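PDB 6NP3: aminoglycoside N(3)-acetyltransferase from Enterobacter cloacae, which transfers the acetyl group of acetyl-CoA to N3 of 2-deoxystreptamine antibiotics and probably confers resistance to gentamicin, kanamycin and tobramycin. Local coordinates for residues K182-Y187 with T201-D206. Numbering follows the deposited sequence.
Sequences KRRVTY and TTSDWD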
loop_
_atom_site.group_PDB
_atom_site.type_symbol
_atom_site.label_atom_id
_atom_site.label_comp_id
_atom_site.label_asym_id
_atom_site.label_seq_id
_atom_site.Cartn_x
_atom_site.Cartn_y
_atom_site.Cartn_z
ATOM N N LYS A 182 -18.329 2.496 12.399
ATOM C CA LYS A 182 -17.005 2.139 11.907
ATOM C C LYS A 182 -16.252 1.287 12.920
ATOM O O LYS A 182 -16.197 1.595 14.116
ATOM C CB LYS A 182 -16.214 3.395 11.564
ATOM C CG LYS A 182 -16.842 4.172 10.421
ATOM C CD LYS A 182 -16.335 5.601 10.346
ATOM C CE LYS A 182 -14.915 5.671 9.858
ATOM N NZ LYS A 182 -14.522 7.034 9.504
ATOM N N ARG A 183 -15.680 0.199 12.430
ATOM C CA ARG A 183 -14.902 -0.713 13.245
ATOM C C ARG A 183 -13.495 -0.194 13.474
ATOM O O ARG A 183 -12.843 0.340 12.565
ATOM C CB ARG A 183 -14.807 -2.060 12.531
ATOM C CG ARG A 183 -16.120 -2.784 12.448
ATOM C CD ARG A 183 -16.046 -3.951 11.493
ATOM N NE ARG A 183 -15.005 -4.920 11.820
ATOM C CZ ARG A 183 -15.225 -6.067 12.450
ATOM N NH1 ARG A 183 -16.450 -6.384 12.855
ATOM N NH2 ARG A 183 -14.220 -6.900 12.697
ATOM N N ARG A 184 -13.025 -0.393 14.698
ATOM C CA ARG A 184 -11.665 -0.102 15.107
ATOM C C ARG A 184 -11.017 -1.362 15.668
ATOM O O ARG A 184 -11.685 -2.326 16.057
ATOM C CB ARG A 184 -11.610 1.064 16.102
ATOM C CG ARG A 184 -12.094 2.353 15.463
ATOM C CD ARG A 184 -12.053 3.518 16.394
ATOM N NE ARG A 184 -10.709 3.869 16.837
ATOM C CZ ARG A 184 -9.851 4.587 16.120
ATOM N NH1 ARG A 184 -10.165 4.973 14.891
ATOM N NH2 ARG A 184 -8.650 4.868 16.602
ATOM N N VAL A 185 -9.692 -1.360 15.647
ATOM C CA VAL A 185 -8.889 -2.453 16.173
ATOM C C VAL A 185 -7.860 -1.861 17.119
ATOM O O VAL A 185 -7.445 -0.707 16.976
ATOM C CB VAL A 185 -8.164 -3.263 15.073
ATOM C CG1 VAL A 185 -9.141 -4.083 14.274
ATOM C CG2 VAL A 185 -7.337 -2.364 14.159
ATOM N N THR A 186 -7.434 -2.668 18.083
ATOM C CA THR A 186 -6.314 -2.327 18.947
ATOM C C THR A 186 -5.206 -3.357 18.753
ATOM O O THR A 186 -5.473 -4.560 18.695
ATOM C CB THR A 186 -6.765 -2.275 20.418
ATOM O OG1 THR A 186 -7.691 -1.193 20.603
ATOM C CG2 THR A 186 -5.579 -2.098 21.354
ATOM N N TYR A 187 -3.975 -2.893 18.594
ATOM C CA TYR A 187 -2.843 -3.798 18.451
ATOM C C TYR A 187 -1.609 -3.090 18.981
ATOM O O TYR A 187 -1.645 -1.900 19.294
ATOM C CB TYR A 187 -2.699 -4.278 17.013
ATOM C CG TYR A 187 -2.612 -3.196 15.967
ATOM C CD1 TYR A 187 -1.413 -2.575 15.692
ATOM C CD2 TYR A 187 -3.721 -2.824 15.230
ATOM C CE1 TYR A 187 -1.326 -1.588 14.703
ATOM C CE2 TYR A 187 -3.643 -1.862 14.242
ATOM C CZ TYR A 187 -2.451 -1.231 14.010
ATOM O OH TYR A 187 -2.347 -0.272 13.024
ATOM N N THR A 201 1.022 0.513 22.006
ATOM C CA THR A 201 -0.327 0.020 21.780
ATOM C C THR A 201 -1.177 1.164 21.251
ATOM O O THR A 201 -1.111 2.288 21.761
ATOM C CB THR A 201 -0.918 -0.533 23.077
ATOM O OG1 THR A 201 -0.043 -1.551 23.581
ATOM C CG2 THR A 201 -2.293 -1.129 22.840
ATOM N N THR A 202 -1.937 0.885 20.197
ATOM C CA THR A 202 -2.754 1.916 19.580
ATOM C C THR A 202 -4.067 1.316 19.120
ATOM O O THR A 202 -4.200 0.105 18.984
ATOM C CB THR A 202 -2.040 2.513 18.354
ATOM O OG1 THR A 202 -2.681 3.731 17.967
ATOM C CG2 THR A 202 -2.051 1.548 17.152
ATOM N N SER A 203 -5.036 2.179 18.840
ATOM C CA SER A 203 -6.201 1.785 18.060
ATOM C C SER A 203 -6.168 2.487 16.709
ATOM O O SER A 203 -5.522 3.517 16.552
ATOM C CB SER A 203 -7.500 2.097 18.809
ATOM O OG SER A 203 -7.704 3.480 18.930
ATOM N N ASP A 204 -6.861 1.916 15.731
ATOM C CA ASP A 204 -6.974 2.527 14.412
ATOM C C ASP A 204 -8.198 1.917 13.751
ATOM O O ASP A 204 -8.807 0.989 14.277
ATOM C CB ASP A 204 -5.692 2.328 13.578
ATOM C CG ASP A 204 -5.408 3.486 12.624
ATOM O OD1 ASP A 204 -6.374 4.215 12.241
ATOM O OD2 ASP A 204 -4.220 3.633 12.254
ATOM N N TRP A 205 -8.562 2.456 12.597
ATOM C CA TRP A 205 -9.638 1.842 11.833
ATOM C C TRP A 205 -9.288 0.411 11.443
ATOM O O TRP A 205 -8.136 0.105 11.113
ATOM C CB TRP A 205 -9.955 2.687 10.593
ATOM C CG TRP A 205 -10.196 4.126 10.947
ATOM C CD1 TRP A 205 -9.409 5.176 10.651
ATOM C CD2 TRP A 205 -11.276 4.642 11.728
ATOM N NE1 TRP A 205 -9.937 6.330 11.160
ATOM C CE2 TRP A 205 -11.090 6.024 11.829
ATOM C CE3 TRP A 205 -12.382 4.071 12.346
ATOM C CZ2 TRP A 205 -11.965 6.840 12.532
ATOM C CZ3 TRP A 205 -13.240 4.896 13.056
ATOM C CH2 TRP A 205 -13.024 6.252 13.139
ATOM N N ASP A 206 -10.288 -0.462 11.424
ATOM C CA ASP A 206 -10.069 -1.843 11.008
ATOM C C ASP A 206 -9.788 -1.868 9.510
ATOM O O ASP A 206 -10.663 -1.534 8.703
ATOM C CB ASP A 206 -11.301 -2.661 11.378
ATOM C CG ASP A 206 -11.106 -4.137 11.217
ATOM O OD1 ASP A 206 -10.105 -4.560 10.585
ATOM O OD2 ASP A 206 -11.984 -4.865 11.791
HETATM O O HOH W 1 -7.686 6.127 14.061
HETATM O O HOH W 2 -12.731 -4.621 14.511
HETATM O O HOH W 3 -10.780 3.470 19.659
HETATM O O HOH W 4 -2.176 2.466 13.418
#
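Arg184 reaches across its partner strand and sets its guanidinium edge-on over one face of the Trp205 indole. Arg184 CB lies 3.3 Å from Asp204 O; CG and CD then run past the CE3–CZ3 side of the indole, Arg184 CG 3.6 Å from Trp205 CE3. A bend at chi3 (64°) turns the guanidinium back over the ring. The two planes are perpendicular, with Arg184 NH1 above the indole's centre, 3.4 Å from Trp205 CE2. NH1 also donates to a water held by Asp204 OD1. Arg184 NH2 ends the chain with a bond to Ser203 OG, 2.9 Å and close to the guanidinium plane. The opposite face of the indole takes Lys182: CE makes a CH-pi contact and Lys182 NZ sits 4.1 Å from the centroid of the Trp205 six-membered ring, held also by Ala175 O and Ala177 O. Beyond, Arg183 grips Asp206 OD2 with NE and NH2, its NH1 pairing with Asp212, while Asp206 OD1 takes the backbone N of Asn208. Backbone bonds Val185–Asp204 and Tyr187–Thr202 join the strands at the open end of hairpin 184-193/196-205. Trp205 thus lies between two cations, which probably limits its rotation; its pi cloud, the carbonyls on Lys182 and nearby Asp204 would together offset the charges.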